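Local coordinates for cell division protein FtsI/penicillin binding protein 2 (Legionella pneumophila subsp. pneumophila ATCC 43290, PDB 4ZTK) that probably cross-links peptidoglycan as a D,D-transpeptidase of the penicillin-binding protein family during cell division, at residues I140-I151 against D172-L181. Numbering follows the deposited sequence.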
ATOM      1  N   ILE A 140     -15.070   2.734  -7.286  1.00 30.92           N
ATOM      2  CA  ILE A 140     -15.313   2.259  -8.639  1.00 29.54           C
ATOM      3  C   ILE A 140     -16.021   3.337  -9.454  1.00 31.37           C
ATOM      4  O   ILE A 140     -15.643   3.624 -10.591  1.00 31.72           O
ATOM      5  CB  ILE A 140     -16.148   0.978  -8.660  1.00 35.86           C
ATOM      6  CG1 ILE A 140     -15.323  -0.211  -8.164  1.00 30.48           C
ATOM      7  CG2 ILE A 140     -16.614   0.712 -10.070  1.00 37.67           C
ATOM      8  CD1 ILE A 140     -16.134  -1.500  -8.004  1.00 27.46           C
ATOM      9  N   ARG A 141     -17.043   3.940  -8.855  1.00 34.82           N
ATOM     10  CA  ARG A 141     -17.773   5.019  -9.503  1.00 40.49           C
ATOM     11  C   ARG A 141     -16.831   6.182  -9.810  1.00 33.72           C
ATOM     12  O   ARG A 141     -16.866   6.747 -10.898  1.00 34.83           O
ATOM     13  CB  ARG A 141     -18.949   5.478  -8.635  1.00 43.17           C
ATOM     14  CG  ARG A 141     -19.724   6.647  -9.212  1.00 61.50           C
ATOM     15  CD  ARG A 141     -21.107   6.778  -8.583  1.00 80.04           C
ATOM     16  NE  ARG A 141     -21.054   6.816  -7.123  1.00 91.00           N
ATOM     17  CZ  ARG A 141     -22.097   7.094  -6.346  1.00 96.34           C
ATOM     18  NH1 ARG A 141     -21.963   7.106  -5.024  1.00 96.10           N
ATOM     19  NH2 ARG A 141     -23.275   7.367  -6.890  1.00 96.10           N
ATOM     20  N   VAL A 142     -15.978   6.521  -8.851  1.00 27.59           N
ATOM     21  CA  VAL A 142     -14.984   7.566  -9.050  1.00 29.66           C
ATOM     22  C   VAL A 142     -14.097   7.253 -10.258  1.00 31.56           C
ATOM     23  O   VAL A 142     -13.883   8.103 -11.122  1.00 31.48           O
ATOM     24  CB  VAL A 142     -14.129   7.756  -7.782  1.00 32.38           C
ATOM     25  CG1 VAL A 142     -12.862   8.533  -8.091  1.00 29.14           C
ATOM     26  CG2 VAL A 142     -14.942   8.458  -6.705  1.00 34.01           C
ATOM     27  N   SER A 143     -13.610   6.018 -10.321  1.00 35.08           N
ATOM     28  CA  SER A 143     -12.779   5.569 -11.432  1.00 28.33           C
ATOM     29  C   SER A 143     -13.507   5.638 -12.773  1.00 34.80           C
ATOM     30  O   SER A 143     -12.959   6.133 -13.763  1.00 34.87           O
ATOM     31  CB  SER A 143     -12.279   4.145 -11.181  1.00 30.36           C
ATOM     32  OG  SER A 143     -11.428   3.710 -12.231  1.00 32.52           O
ATOM     33  N   GLN A 144     -14.740   5.139 -12.804  1.00 32.11           N
ATOM     34  CA  GLN A 144     -15.506   5.106 -14.044  1.00 35.40           C
ATOM     35  C   GLN A 144     -15.858   6.499 -14.545  1.00 39.06           C
ATOM     36  O   GLN A 144     -15.869   6.747 -15.750  1.00 36.42           O
ATOM     37  CB  GLN A 144     -16.769   4.256 -13.883  1.00 35.35           C
ATOM     38  CG  GLN A 144     -16.469   2.781 -13.697  1.00 37.85           C
ATOM     39  CD  GLN A 144     -17.701   1.970 -13.381  1.00 39.65           C
ATOM     40  OE1 GLN A 144     -18.664   2.478 -12.811  1.00 42.23           O
ATOM     41  NE2 GLN A 144     -17.679   0.696 -13.752  1.00 41.40           N
ATOM     42  N   GLU A 145     -16.142   7.410 -13.621  1.00 35.24           N
ATOM     43  CA  GLU A 145     -16.478   8.775 -14.002  1.00 39.54           C
ATOM     44  C   GLU A 145     -15.247   9.565 -14.453  1.00 36.63           C
ATOM     45  O   GLU A 145     -15.357  10.474 -15.270  1.00 37.82           O
ATOM     46  CB  GLU A 145     -17.217   9.486 -12.866  1.00 48.28           C
ATOM     47  CG  GLU A 145     -18.576   8.851 -12.564  1.00 66.61           C
ATOM     48  CD  GLU A 145     -19.358   9.586 -11.494  1.00 78.49           C
ATOM     49  OE1 GLU A 145     -18.847  10.596 -10.965  1.00 83.22           O
ATOM     50  OE2 GLU A 145     -20.489   9.152 -11.181  1.00 84.08           O
ATOM     51  N   ALA A 146     -14.076   9.204 -13.933  1.00 34.91           N
ATOM     52  CA  ALA A 146     -12.833   9.864 -14.323  1.00 30.95           C
ATOM     53  C   ALA A 146     -12.485   9.522 -15.767  1.00 40.87           C
ATOM     54  O   ALA A 146     -12.042  10.380 -16.529  1.00 45.70           O
ATOM     55  CB  ALA A 146     -11.692   9.463 -13.386  1.00 28.90           C
ATOM     56  N   GLY A 147     -12.690   8.263 -16.137  1.00 39.43           N
ATOM     57  CA  GLY A 147     -12.492   7.839 -17.511  1.00 32.93           C
ATOM     58  C   GLY A 147     -11.174   7.130 -17.732  1.00 38.25           C
ATOM     59  O   GLY A 147     -10.212   7.329 -16.989  1.00 30.68           O
ATOM     60  N   VAL A 148     -11.129   6.305 -18.771  1.00 35.70           N
ATOM     61  CA  VAL A 148      -9.944   5.515 -19.086  1.00 36.32           C
ATOM     62  C   VAL A 148      -8.658   6.326 -19.330  1.00 41.43           C
ATOM     63  O   VAL A 148      -7.611   5.977 -18.783  1.00 40.61           O
ATOM     64  CB  VAL A 148     -10.217   4.531 -20.250  1.00 46.86           C
ATOM     65  CG1 VAL A 148      -8.927   3.879 -20.731  1.00 46.85           C
ATOM     66  CG2 VAL A 148     -11.225   3.482 -19.812  1.00 41.42           C
ATOM     67  N   PRO A 149      -8.724   7.404 -20.141  1.00 41.72           N
ATOM     68  CA  PRO A 149      -7.486   8.166 -20.352  1.00 42.37           C
ATOM     69  C   PRO A 149      -6.923   8.751 -19.055  1.00 41.63           C
ATOM     70  O   PRO A 149      -5.718   8.663 -18.821  1.00 45.32           O
ATOM     71  CB  PRO A 149      -7.924   9.296 -21.288  1.00 41.47           C
ATOM     72  CG  PRO A 149      -9.099   8.746 -22.009  1.00 42.96           C
ATOM     73  CD  PRO A 149      -9.818   7.906 -20.996  1.00 39.18           C
ATOM     74  N   VAL A 150      -7.788   9.322 -18.223  1.00 38.74           N
ATOM     75  CA  VAL A 150      -7.347   9.944 -16.978  1.00 34.97           C
ATOM     76  C   VAL A 150      -6.734   8.921 -16.030  1.00 35.26           C
ATOM     77  O   VAL A 150      -5.635   9.126 -15.501  1.00 35.91           O
ATOM     78  CB  VAL A 150      -8.509  10.676 -16.268  1.00 34.50           C
ATOM     79  CG1 VAL A 150      -8.085  11.132 -14.878  1.00 29.73           C
ATOM     80  CG2 VAL A 150      -8.982  11.858 -17.106  1.00 39.14           C
ATOM     81  N   ILE A 151      -7.442   7.814 -15.825  1.00 33.16           N
ATOM     82  CA  ILE A 151      -7.005   6.798 -14.872  1.00 35.70           C
ATOM     83  C   ILE A 151      -5.752   6.046 -15.337  1.00 37.32           C
ATOM     84  O   ILE A 151      -4.805   5.881 -14.573  1.00 32.90           O
ATOM     85  CB  ILE A 151      -8.134   5.800 -14.544  1.00 34.39           C
ATOM     86  CG1 ILE A 151      -9.265   6.504 -13.789  1.00 32.44           C
ATOM     87  CG2 ILE A 151      -7.599   4.631 -13.719  1.00 27.83           C
ATOM     88  CD1 ILE A 151      -8.860   7.038 -12.409  1.00 24.89           C
ATOM     89  N   ASP A 172     -14.772  -0.660 -21.080  1.00 44.74           N
ATOM     90  CA  ASP A 172     -13.943   0.333 -20.398  1.00 46.22           C
ATOM     91  C   ASP A 172     -14.362   0.439 -18.944  1.00 37.77           C
ATOM     92  O   ASP A 172     -13.531   0.542 -18.054  1.00 37.80           O
ATOM     93  CB  ASP A 172     -14.081   1.708 -21.053  1.00 56.18           C
ATOM     94  CG  ASP A 172     -13.222   1.859 -22.295  1.00 64.67           C
ATOM     95  OD1 ASP A 172     -12.358   0.989 -22.542  1.00 64.79           O
ATOM     96  OD2 ASP A 172     -13.403   2.864 -23.014  1.00 63.10           O
ATOM     97  N   ASP A 173     -15.667   0.422 -18.705  1.00 37.15           N
ATOM     98  CA  ASP A 173     -16.168   0.609 -17.354  1.00 41.63           C
ATOM     99  C   ASP A 173     -15.870  -0.591 -16.470  1.00 44.23           C
ATOM    100  O   ASP A 173     -15.590  -0.440 -15.281  1.00 43.42           O
ATOM    101  CB  ASP A 173     -17.657   0.953 -17.366  1.00 37.95           C
ATOM    102  CG  ASP A 173     -17.909   2.370 -17.839  1.00 49.14           C
ATOM    103  OD1 ASP A 173     -17.007   3.217 -17.655  1.00 52.68           O
ATOM    104  OD2 ASP A 173     -18.990   2.642 -18.400  1.00 51.99           O
ATOM    105  N   LEU A 174     -15.907  -1.783 -17.057  1.00 42.33           N
ATOM    106  CA  LEU A 174     -15.583  -2.981 -16.302  1.00 41.66           C
ATOM    107  C   LEU A 174     -14.120  -2.943 -15.876  1.00 41.81           C
ATOM    108  O   LEU A 174     -13.788  -3.283 -14.743  1.00 36.80           O
ATOM    109  CB  LEU A 174     -15.869  -4.240 -17.119  1.00 44.51           C
ATOM    110  CG  LEU A 174     -16.092  -5.513 -16.301  1.00 53.39           C
ATOM    111  CD1 LEU A 174     -17.261  -5.326 -15.345  1.00 57.74           C
ATOM    112  CD2 LEU A 174     -16.336  -6.708 -17.208  1.00 58.86           C
ATOM    113  N   GLN A 175     -13.251  -2.513 -16.786  1.00 35.44           N
ATOM    114  CA  GLN A 175     -11.822  -2.461 -16.501  1.00 37.63           C
ATOM    115  C   GLN A 175     -11.452  -1.331 -15.540  1.00 33.89           C
ATOM    116  O   GLN A 175     -10.518  -1.469 -14.755  1.00 38.39           O
ATOM    117  CB  GLN A 175     -11.016  -2.383 -17.795  1.00 38.23           C
ATOM    118  CG  GLN A 175     -11.160  -3.639 -18.637  1.00 43.38           C
ATOM    119  CD  GLN A 175     -10.299  -3.621 -19.878  1.00 55.09           C
ATOM    120  OE1 GLN A 175      -9.162  -4.091 -19.861  1.00 61.94           O
ATOM    121  NE2 GLN A 175     -10.840  -3.086 -20.969  1.00 49.41           N
ATOM    122  N   LEU A 176     -12.187  -0.224 -15.596  1.00 33.05           N
ATOM    123  CA  LEU A 176     -12.008   0.838 -14.603  1.00 33.89           C
ATOM    124  C   LEU A 176     -12.481   0.361 -13.226  1.00 32.85           C
ATOM    125  O   LEU A 176     -11.946   0.769 -12.196  1.00 29.71           O
ATOM    126  CB  LEU A 176     -12.751   2.108 -15.022  1.00 30.40           C
ATOM    127  CG  LEU A 176     -12.120   2.865 -16.195  1.00 35.90           C
ATOM    128  CD1 LEU A 176     -12.987   4.041 -16.617  1.00 38.50           C
ATOM    129  CD2 LEU A 176     -10.711   3.337 -15.839  1.00 28.44           C
ATOM    130  N   ALA A 177     -13.487  -0.509 -13.216  1.00 32.57           N
ATOM    131  CA  ALA A 177     -13.966  -1.097 -11.972  1.00 32.36           C
ATOM    132  C   ALA A 177     -12.884  -1.988 -11.377  1.00 29.43           C
ATOM    133  O   ALA A 177     -12.627  -1.949 -10.176  1.00 29.44           O
ATOM    134  CB  ALA A 177     -15.246  -1.895 -12.216  1.00 37.05           C
HETATM  135  N   MSE A 178     -12.250  -2.784 -12.232  1.00 26.97           N
HETATM  136  CA  MSE A 178     -11.173  -3.665 -11.796  1.00 35.01           C
HETATM  137  C   MSE A 178      -9.982  -2.857 -11.301  1.00 35.26           C
HETATM  138  O   MSE A 178      -9.331  -3.230 -10.330  1.00 35.95           O
HETATM  139  CB  MSE A 178     -10.737  -4.585 -12.936  1.00 27.71           C
HETATM  140  CG  MSE A 178     -11.804  -5.579 -13.372  1.00 35.13           C
HETATM  141 SE   MSE A 178     -11.229  -6.657 -14.892  0.65 66.35          SE
HETATM  142  CE  MSE A 178      -9.889  -7.762 -14.003  1.00 70.79           C
ATOM    143  N   ALA A 179      -9.702  -1.748 -11.980  1.00 32.96           N
ATOM    144  CA  ALA A 179      -8.625  -0.848 -11.579  1.00 28.70           C
ATOM    145  C   ALA A 179      -8.850  -0.314 -10.171  1.00 25.96           C
ATOM    146  O   ALA A 179      -7.932  -0.289  -9.356  1.00 27.38           O
ATOM    147  CB  ALA A 179      -8.508   0.304 -12.561  1.00 32.99           C
ATOM    148  N   ALA A 180     -10.077   0.110  -9.889  1.00 27.21           N
ATOM    149  CA  ALA A 180     -10.405   0.692  -8.590  1.00 35.86           C
ATOM    150  C   ALA A 180     -10.280  -0.341  -7.477  1.00 34.41           C
ATOM    151  O   ALA A 180     -10.024   0.004  -6.323  1.00 34.33           O
ATOM    152  CB  ALA A 180     -11.804   1.291  -8.606  1.00 30.16           C
ATOM    153  N   LEU A 181     -10.458  -1.609  -7.831  1.00 31.36           N
ATOM    154  CA  LEU A 181     -10.307  -2.693  -6.870  1.00 33.65           C
ATOM    155  C   LEU A 181      -8.869  -3.198  -6.812  1.00 30.27           C
ATOM    156  O   LEU A 181      -8.530  -4.022  -5.970  1.00 31.81           O
ATOM    157  CB  LEU A 181     -11.251  -3.838  -7.220  1.00 33.35           C
ATOM    158  CG  LEU A 181     -12.718  -3.428  -7.141  1.00 39.30           C
ATOM    159  CD1 LEU A 181     -13.598  -4.598  -7.464  1.00 45.32           C
ATOM    160  CD2 LEU A 181     -13.028  -2.892  -5.758  1.00 38.26           C
TER
HETATM  161  O   HOH W   1     -15.653   5.586 -18.417  1.00 48.49           O
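Ser143 and Gln144 each donate a side-chain hydrogen bond to a backbone carbonyl of helix 172-181 that already accepts an i+4 bond within that helix. Gln144 NE2 lies 2.8 Å from Asp173 O with an N-H...O angle of 170°. The acceptor sits in the plane of the amide, yet the donor stands above the carbonyl plane, on the face opposite Ala177 N, so the oxygen is held by two bonds. Leu176 O is satisfied likewise, by Ala180 N on one face and by Ser143 OG, 3.0 Å away, on the other; chi1 of -178° sets OG opposite its own backbone N and within bonding distance. A water donates to both Gln144 O and Asp173 OD1, bridging the segments. Beside these bonds Leu176 enters as a knob among Ser143, Gln144, Val148 and Ile151, its CD1 3.7 Å from Val148 CG2 and its CD2 3.8 Å from Ile151 CB. Farther along, Ile140 CG2 meets Ala177 CB at 3.6 Å. The axes of 140-146 and 172-181 approach to 8.1 Å, their directions 133° apart. Ser143 and Ile151 also touch Ile86 of helix 83-92. This single knob joins helices 136-146 and 148-157 to helix 172-181 in the all-helical part of the penicillin-binding transpeptidase fold, beside the probable SxxK motif.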